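Local coordinates for protein putative branched-chain amino acid aminotransferase IlvE (Streptococcus mutans, PDB 4DQN) that probably catalyses the reversible, pyridoxal-phosphate-dependent transfer of amino groups between branched-chain amino acids and 2-oxoglutarate, at residues 79-82 with 83-86; 252-255 with 256-259; 334-337 with 338-341. One frame throughout, in Å; residues are numbered along the deposited sequence.

Interaction 1. Residues 79-82 with 83-86; sequences PNMN and AERL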
loop_
_atom_site.group_PDB
_atom_site.type_symbol
_atom_site.label_atom_id
_atom_site.label_comp_id
_atom_site.label_asym_id
_atom_site.label_seq_id
_atom_site.Cartn_x
_atom_site.Cartn_y
_atom_site.Cartn_z
ATOM N N PRO A 79 6.887 -24.633 2.672
ATOM C CA PRO A 79 7.433 -23.283 2.516
ATOM C C PRO A 79 7.745 -22.965 1.057
ATOM O O PRO A 79 7.873 -21.787 0.732
ATOM C CB PRO A 79 8.724 -23.337 3.325
ATOM C CG PRO A 79 9.147 -24.800 3.260
ATOM C CD PRO A 79 7.848 -25.544 3.331
ATOM N N ASN A 80 7.874 -23.984 0.204
ATOM C CA ASN A 80 7.995 -23.758 -1.238
ATOM C C ASN A 80 6.819 -22.957 -1.790
ATOM O O ASN A 80 6.983 -22.139 -2.710
ATOM C CB ASN A 80 8.100 -25.089 -1.998
ATOM C CG ASN A 80 6.856 -25.944 -1.840
ATOM O OD1 ASN A 80 6.413 -26.215 -0.720
ATOM N ND2 ASN A 80 6.272 -26.358 -2.960
ATOM N N MET A 81 5.631 -23.184 -1.227
ATOM C CA MET A 81 4.437 -22.453 -1.659
ATOM C C MET A 81 4.502 -20.980 -1.274
ATOM O O MET A 81 4.147 -20.110 -2.072
ATOM C CB MET A 81 3.169 -23.090 -1.076
ATOM C CG MET A 81 2.882 -24.493 -1.593
ATOM S SD MET A 81 2.501 -24.592 -3.357
ATOM C CE MET A 81 0.810 -23.988 -3.311
ATOM N N ASN A 82 4.953 -20.692 -0.056
ATOM C CA ASN A 82 5.185 -19.297 0.337
ATOM C C ASN A 82 6.222 -18.593 -0.544
ATOM O O ASN A 82 6.079 -17.407 -0.865
ATOM C CB ASN A 82 5.624 -19.229 1.800
ATOM C CG ASN A 82 4.599 -19.825 2.729
ATOM O OD1 ASN A 82 4.640 -21.023 3.030
ATOM N ND2 ASN A 82 3.657 -18.998 3.181
ATOM N N ALA A 83 7.277 -19.313 -0.913
ATOM C CA ALA A 83 8.327 -18.729 -1.736
ATOM C C ALA A 83 7.791 -18.362 -3.114
ATOM O O ALA A 83 8.144 -17.319 -3.668
ATOM C CB ALA A 83 9.510 -19.710 -1.867
ATOM N N GLU A 84 6.956 -19.231 -3.677
ATOM C CA GLU A 84 6.423 -19.015 -5.016
ATOM C C GLU A 84 5.412 -17.882 -4.998
ATOM O O GLU A 84 5.352 -17.078 -5.931
ATOM C CB GLU A 84 5.827 -20.318 -5.577
ATOM C CG GLU A 84 6.907 -21.389 -5.797
ATOM C CD GLU A 84 6.378 -22.728 -6.315
ATOM O OE1 GLU A 84 5.137 -22.896 -6.429
ATOM O OE2 GLU A 84 7.219 -23.614 -6.603
ATOM N N ARG A 85 4.638 -17.796 -3.920
ATOM C CA ARG A 85 3.701 -16.686 -3.777
ATOM C C ARG A 85 4.432 -15.348 -3.632
ATOM O O ARG A 85 4.012 -14.335 -4.214
ATOM C CB ARG A 85 2.733 -16.921 -2.609
ATOM C CG ARG A 85 1.680 -15.819 -2.489
ATOM C CD ARG A 85 0.593 -16.143 -1.473
ATOM N NE ARG A 85 1.103 -16.198 -0.101
ATOM C CZ ARG A 85 0.354 -16.483 0.969
ATOM N NH1 ARG A 85 -0.937 -16.755 0.825
ATOM N NH2 ARG A 85 0.898 -16.502 2.186
ATOM N N LEU A 86 5.529 -15.341 -2.871
ATOM C CA LEU A 86 6.346 -14.134 -2.727
ATOM C C LEU A 86 6.979 -13.743 -4.061
ATOM O O LEU A 86 7.208 -12.562 -4.313
ATOM C CB LEU A 86 7.454 -14.337 -1.680
ATOM C CG LEU A 86 7.865 -13.220 -0.707
ATOM C CD1 LEU A 86 9.335 -13.307 -0.299
ATOM C CD2 LEU A 86 7.475 -11.809 -1.139
#
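Asn82 and Arg85, three residues apart on helix 79-92, send their polar ends out side by side in the same direction. The amide and guanidinium planes stand 80° apart, and the nearest pair, Asn82 ND2 and Arg85 NH2, is 3.9 Å apart. Both are donors, so what brings them together is a shared acceptor: Glu62 takes a hydrogen bond from Asn82 ND2 on OE1 and a salt bridge from Arg85 NE on OE2. Arg85 leaves the backbone with CG anti to N (chi1 -176°) and then bends at chi3, which turns its guanidinium alongside the shorter amide; NH1 is also bonded to the carbonyl of Pro249.

Beneath these side chains runs the i to i+4 ladder of an alpha-helix in its opening turns. Ala83 N reaches Pro79 O at 3.0 Å, and Leu86 N reaches Asn82 O at 2.9 Å, with matching bonds from Glu84 to Asn80 and from Arg85 to Met81. Glu84 lies beside this ladder, its CG 3.2 Å from Asn80 O and its chain extended beyond that carbon.

In this class IV aminotransferase the helix follows strand 74-77 and lies against strand 59-68, where Pro79 and Asn82 touch Leu64 and Leu86 packs on Ala60. Helix 100-113 covers another flank, with Phe103 meeting Asn82, Ala83 and Leu86. The Arg85 side chain comes within about 4 Å, nearest atoms, of Lys188, the predicted cofactor-bearing lysine, which is unmodified here.

Interaction 2. Residues 252-255 with 256-259; sequences TKYS and LLYL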
loop_
_atom_site.group_PDB
_atom_site.type_symbol
_atom_site.label_atom_id
_atom_site.label_comp_id
_atom_site.label_asym_id
_atom_site.label_seq_id
_atom_site.Cartn_x
_atom_site.Cartn_y
_atom_site.Cartn_z
ATOM N N THR A 252 -2.979 -22.327 2.922
ATOM C CA THR A 252 -3.946 -23.106 3.688
ATOM C C THR A 252 -5.129 -23.536 2.814
ATOM O O THR A 252 -5.561 -24.689 2.873
ATOM C CB THR A 252 -4.424 -22.315 4.919
ATOM O OG1 THR A 252 -3.275 -21.815 5.618
ATOM C CG2 THR A 252 -5.210 -23.211 5.873
ATOM N N LYS A 253 -5.625 -22.624 1.978
ATOM C CA LYS A 253 -6.726 -22.951 1.067
ATOM C C LYS A 253 -6.377 -24.059 0.081
ATOM O O LYS A 253 -7.167 -24.985 -0.124
ATOM C CB LYS A 253 -7.187 -21.713 0.287
ATOM C CG LYS A 253 -7.978 -22.098 -0.958
ATOM C CD LYS A 253 -8.404 -20.908 -1.793
ATOM C CE LYS A 253 -7.303 -20.420 -2.713
ATOM N NZ LYS A 253 -7.798 -19.234 -3.487
ATOM N N TYR A 254 -5.201 -23.974 -0.534
ATOM C CA TYR A 254 -4.799 -25.006 -1.481
ATOM C C TYR A 254 -4.636 -26.338 -0.774
ATOM O O TYR A 254 -5.030 -27.381 -1.304
ATOM C CB TYR A 254 -3.510 -24.609 -2.206
ATOM C CG TYR A 254 -3.752 -23.533 -3.234
ATOM C CD1 TYR A 254 -4.890 -23.568 -4.031
ATOM C CD2 TYR A 254 -2.871 -22.470 -3.383
ATOM C CE1 TYR A 254 -5.139 -22.592 -4.964
ATOM C CE2 TYR A 254 -3.112 -21.477 -4.320
ATOM C CZ TYR A 254 -4.253 -21.547 -5.106
ATOM O OH TYR A 254 -4.519 -20.574 -6.043
ATOM N N SER A 255 -4.062 -26.296 0.424
ATOM C CA SER A 255 -3.897 -27.499 1.244
ATOM C C SER A 255 -5.241 -28.144 1.605
ATOM O O SER A 255 -5.375 -29.373 1.565
ATOM C CB SER A 255 -3.113 -27.149 2.510
ATOM O OG SER A 255 -1.824 -26.664 2.162
ATOM N N LEU A 256 -6.227 -27.317 1.953
ATOM C CA LEU A 256 -7.560 -27.800 2.314
ATOM C C LEU A 256 -8.279 -28.377 1.100
ATOM O O LEU A 256 -8.925 -29.428 1.195
ATOM C CB LEU A 256 -8.395 -26.682 2.956
ATOM C CG LEU A 256 -7.984 -26.356 4.399
ATOM C CD1 LEU A 256 -8.800 -25.222 4.983
ATOM C CD2 LEU A 256 -8.101 -27.606 5.287
ATOM N N LEU A 257 -8.159 -27.690 -0.030
ATOM C CA LEU A 257 -8.641 -28.193 -1.318
ATOM C C LEU A 257 -8.104 -29.596 -1.569
ATOM O O LEU A 257 -8.843 -30.518 -1.949
ATOM C CB LEU A 257 -8.117 -27.284 -2.425
ATOM C CG LEU A 257 -9.033 -26.484 -3.356
ATOM C CD1 LEU A 257 -10.483 -26.498 -2.931
ATOM C CD2 LEU A 257 -8.513 -25.057 -3.483
ATOM N N TYR A 258 -6.798 -29.731 -1.374
ATOM C CA TYR A 258 -6.091 -30.977 -1.611
ATOM C C TYR A 258 -6.585 -32.064 -0.663
ATOM O O TYR A 258 -6.951 -33.151 -1.104
ATOM C CB TYR A 258 -4.591 -30.749 -1.432
ATOM C CG TYR A 258 -3.721 -31.924 -1.802
ATOM C CD1 TYR A 258 -3.573 -33.010 -0.945
ATOM C CD2 TYR A 258 -3.022 -31.935 -2.994
ATOM C CE1 TYR A 258 -2.772 -34.081 -1.284
ATOM C CE2 TYR A 258 -2.218 -33.003 -3.342
ATOM C CZ TYR A 258 -2.092 -34.068 -2.481
ATOM O OH TYR A 258 -1.276 -35.125 -2.823
ATOM N N LEU A 259 -6.605 -31.774 0.636
ATOM C CA LEU A 259 -6.982 -32.789 1.626
ATOM C C LEU A 259 -8.449 -33.184 1.501
ATOM O O LEU A 259 -8.780 -34.364 1.592
ATOM C CB LEU A 259 -6.666 -32.323 3.049
ATOM C CG LEU A 259 -5.186 -32.036 3.313
ATOM C CD1 LEU A 259 -4.971 -31.490 4.714
ATOM C CD2 LEU A 259 -4.352 -33.304 3.089
#
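Leu257 lays its CD2 methyl alongside two residues of the preceding turn, 3.9 Å from Lys253 CG and 4.0 Å from Tyr254 CD1. On helix 251-262 Leu257 lies side by side with each of them, pointing the same way, and the methyl meets the tyrosine ring obliquely. The leucine reaches this place through torsions well away from the staggered positions (chi1 -118°, chi2 10°).

On another flank the Leu256 side chain folds back over the preceding turn, placing CG 3.3 Å from Thr252 O and CD1 4.2 Å from Thr252 CG2. One turn on, Leu259 does likewise, with CG 3.2 Å from Ser255 O. These carbonyls are already engaged in the helical ladder: Leu256 N bonds Thr252 O and Leu259 N bonds Ser255 O, each at 2.9 Å. The hydroxyl of Ser255, set beside its own backbone N, bonds back to Val251 O.

The helix is the connection of a beta-alpha-beta unit between parallel strands 238-241 and 267-270. Leu256 and Leu257 face the first strand through Phe239, while Leu257 also meets Ala268 on the second. Thr252, Ser255 and Leu259 turn to Leu325 of helix 316-329. Between these two turns, then, the hydrogen bonds are all of the backbone, while the side chains meet through hydrocarbon, and shape and burial hold the leucines.

Interaction 3. Residues 334-337 with 338-341; sequences KAPE and GWIY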
loop_
_atom_site.group_PDB
_atom_site.type_symbol
_atom_site.label_atom_id
_atom_site.label_comp_id
_atom_site.label_asym_id
_atom_site.label_seq_id
_atom_site.Cartn_x
_atom_site.Cartn_y
_atom_site.Cartn_z
ATOM N N LYS A 334 0.239 -38.812 8.364
ATOM C CA LYS A 334 1.098 -38.931 7.174
ATOM C C LYS A 334 0.831 -37.803 6.181
ATOM O O LYS A 334 -0.329 -37.508 5.858
ATOM C CB LYS A 334 0.892 -40.263 6.453
ATOM C CG LYS A 334 2.013 -40.583 5.457
ATOM C CD LYS A 334 1.541 -41.536 4.360
ATOM C CE LYS A 334 2.680 -42.361 3.783
ATOM N NZ LYS A 334 3.934 -41.606 3.526
ATOM N N ALA A 335 1.902 -37.193 5.680
ATOM C CA ALA A 335 1.780 -36.016 4.814
ATOM C C ALA A 335 1.672 -36.384 3.356
ATOM O O ALA A 335 2.162 -37.439 2.942
ATOM C CB ALA A 335 2.982 -35.115 4.999
ATOM N N PRO A 336 1.055 -35.504 2.552
ATOM C CA PRO A 336 1.202 -35.705 1.111
ATOM C C PRO A 336 2.674 -35.572 0.741
ATOM O O PRO A 336 3.433 -34.944 1.492
ATOM C CB PRO A 336 0.399 -34.539 0.509
ATOM C CG PRO A 336 -0.623 -34.201 1.563
ATOM C CD PRO A 336 0.107 -34.416 2.875
ATOM N N GLU A 337 3.075 -36.159 -0.384
ATOM C CA GLU A 337 4.447 -36.041 -0.870
ATOM C C GLU A 337 4.867 -34.580 -1.065
ATOM O O GLU A 337 4.115 -33.785 -1.627
ATOM C CB GLU A 337 4.581 -36.782 -2.201
ATOM C CG GLU A 337 6.001 -37.149 -2.575
ATOM C CD GLU A 337 6.518 -38.327 -1.770
ATOM O OE1 GLU A 337 5.793 -38.802 -0.859
ATOM O OE2 GLU A 337 7.650 -38.783 -2.051
ATOM N N GLY A 338 6.056 -34.231 -0.579
ATOM C CA GLY A 338 6.637 -32.919 -0.828
ATOM C C GLY A 338 6.184 -31.780 0.070
ATOM O O GLY A 338 6.657 -30.658 -0.089
ATOM N N TRP A 339 5.268 -32.043 1.001
ATOM C CA TRP A 339 4.732 -30.982 1.858
ATOM C C TRP A 339 5.603 -30.624 3.054
ATOM O O TRP A 339 5.690 -29.457 3.444
ATOM C CB TRP A 339 3.340 -31.345 2.380
ATOM C CG TRP A 339 2.238 -31.163 1.384
ATOM C CD1 TRP A 339 2.350 -31.135 0.022
ATOM C CD2 TRP A 339 0.849 -30.998 1.678
ATOM N NE1 TRP A 339 1.108 -30.966 -0.548
ATOM C CE2 TRP A 339 0.170 -30.879 0.448
ATOM C CE3 TRP A 339 0.110 -30.946 2.867
ATOM C CZ2 TRP A 339 -1.222 -30.701 0.372
ATOM C CZ3 TRP A 339 -1.270 -30.776 2.791
ATOM C CH2 TRP A 339 -1.920 -30.657 1.549
ATOM N N ILE A 340 6.217 -31.627 3.666
ATOM C CA ILE A 340 6.965 -31.394 4.890
ATOM C C ILE A 340 8.444 -31.167 4.601
ATOM O O ILE A 340 9.053 -31.898 3.823
ATOM C CB ILE A 340 6.825 -32.569 5.868
ATOM C CG1 ILE A 340 5.348 -32.870 6.150
ATOM C CG2 ILE A 340 7.582 -32.282 7.155
ATOM C CD1 ILE A 340 4.516 -31.679 6.659
ATOM N N TYR A 341 9.007 -30.136 5.222
ATOM C CA TYR A 341 10.426 -29.822 5.098
ATOM C C TYR A 341 11.035 -29.820 6.493
ATOM O O TYR A 341 10.836 -28.870 7.266
ATOM C CB TYR A 341 10.611 -28.438 4.491
ATOM C CG TYR A 341 10.379 -28.340 3.010
ATOM C CD1 TYR A 341 9.111 -28.506 2.468
ATOM C CD2 TYR A 341 11.430 -28.047 2.152
ATOM C CE1 TYR A 341 8.905 -28.396 1.117
ATOM C CE2 TYR A 341 11.234 -27.938 0.802
ATOM C CZ TYR A 341 9.972 -28.114 0.286
ATOM O OH TYR A 341 9.779 -27.999 -1.076
HETATM O O HOH W 1 5.770 -34.456 2.907
#
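With CG beside its own backbone N (chi1 -78°) and a chi2 of 22°, the Trp339 indole comes to lie across Pro336. The proline presents CB, CG and CD to one face of the ring system. Pro336 CG sits almost exactly over the middle of the six-membered ring of Trp339, 3.4 Å from its centroid and 6° off the normal, a textbook CH-pi contact; Pro336 CD lies 3.5 Å from Trp339 CE3, and Pro336 CB lies over the five-membered ring, toward its fused side, 3.7 Å from Trp339 CE2. A second, smaller apolar contact pairs Ala335 CB with Ile340 CG1 at 3.5 Å, tighter than usual for two carbons.

What folds the chain back is a type II beta turn running from Pro336 to Trp339. Gly338 occupies its third position with a positive phi, a conformation glycine adopts easily. The closing bond, from Trp339 N to Pro336 O, is weak at 3.5 Å, though nearly straight. A water adds a second link across the turn: it donates to Pro336 O at 2.8 Å and accepts from Ile340 N at 3.0 Å, so one carbonyl serves both the turn and the bridge. Glu337 and Gly338, both exposed, form the corner of the turn.

The turn delivers the chain into strand 340-342, at the border of the antiparallel sheet within this chain. There the backbone of Trp339 bonds to Arg78 and that of Tyr341 to Leu76. Around the indole gather Arg78, in a cation-pi contact, and the rings of Phe77 and Tyr258, the former roughly perpendicular to it. Ile328 of helix 316-329 touches Ala335, Pro336 and Ile340 alike.

Read from the N terminus, the three contacts come in series and none nests in or crosses another, each closing only a turn or two of unbroken chain. Interaction 1 opens helix 79-92 against the antiparallel sheet; interaction 2 lies in helix 251-262 of the mixed-sheet half; interaction 3 returns the C-terminal chain to the first sheet. They nevertheless touch pairwise. Met81 CE packs on Tyr254 CD2 at 4.0 Å, linking the two helices, and the Tyr341 ring lies against Pro79 and Asn80. Pro336 and Trp339 rest on Tyr258 and Leu259, so residues 334-341 meet both helices and bridge the two sheet regions.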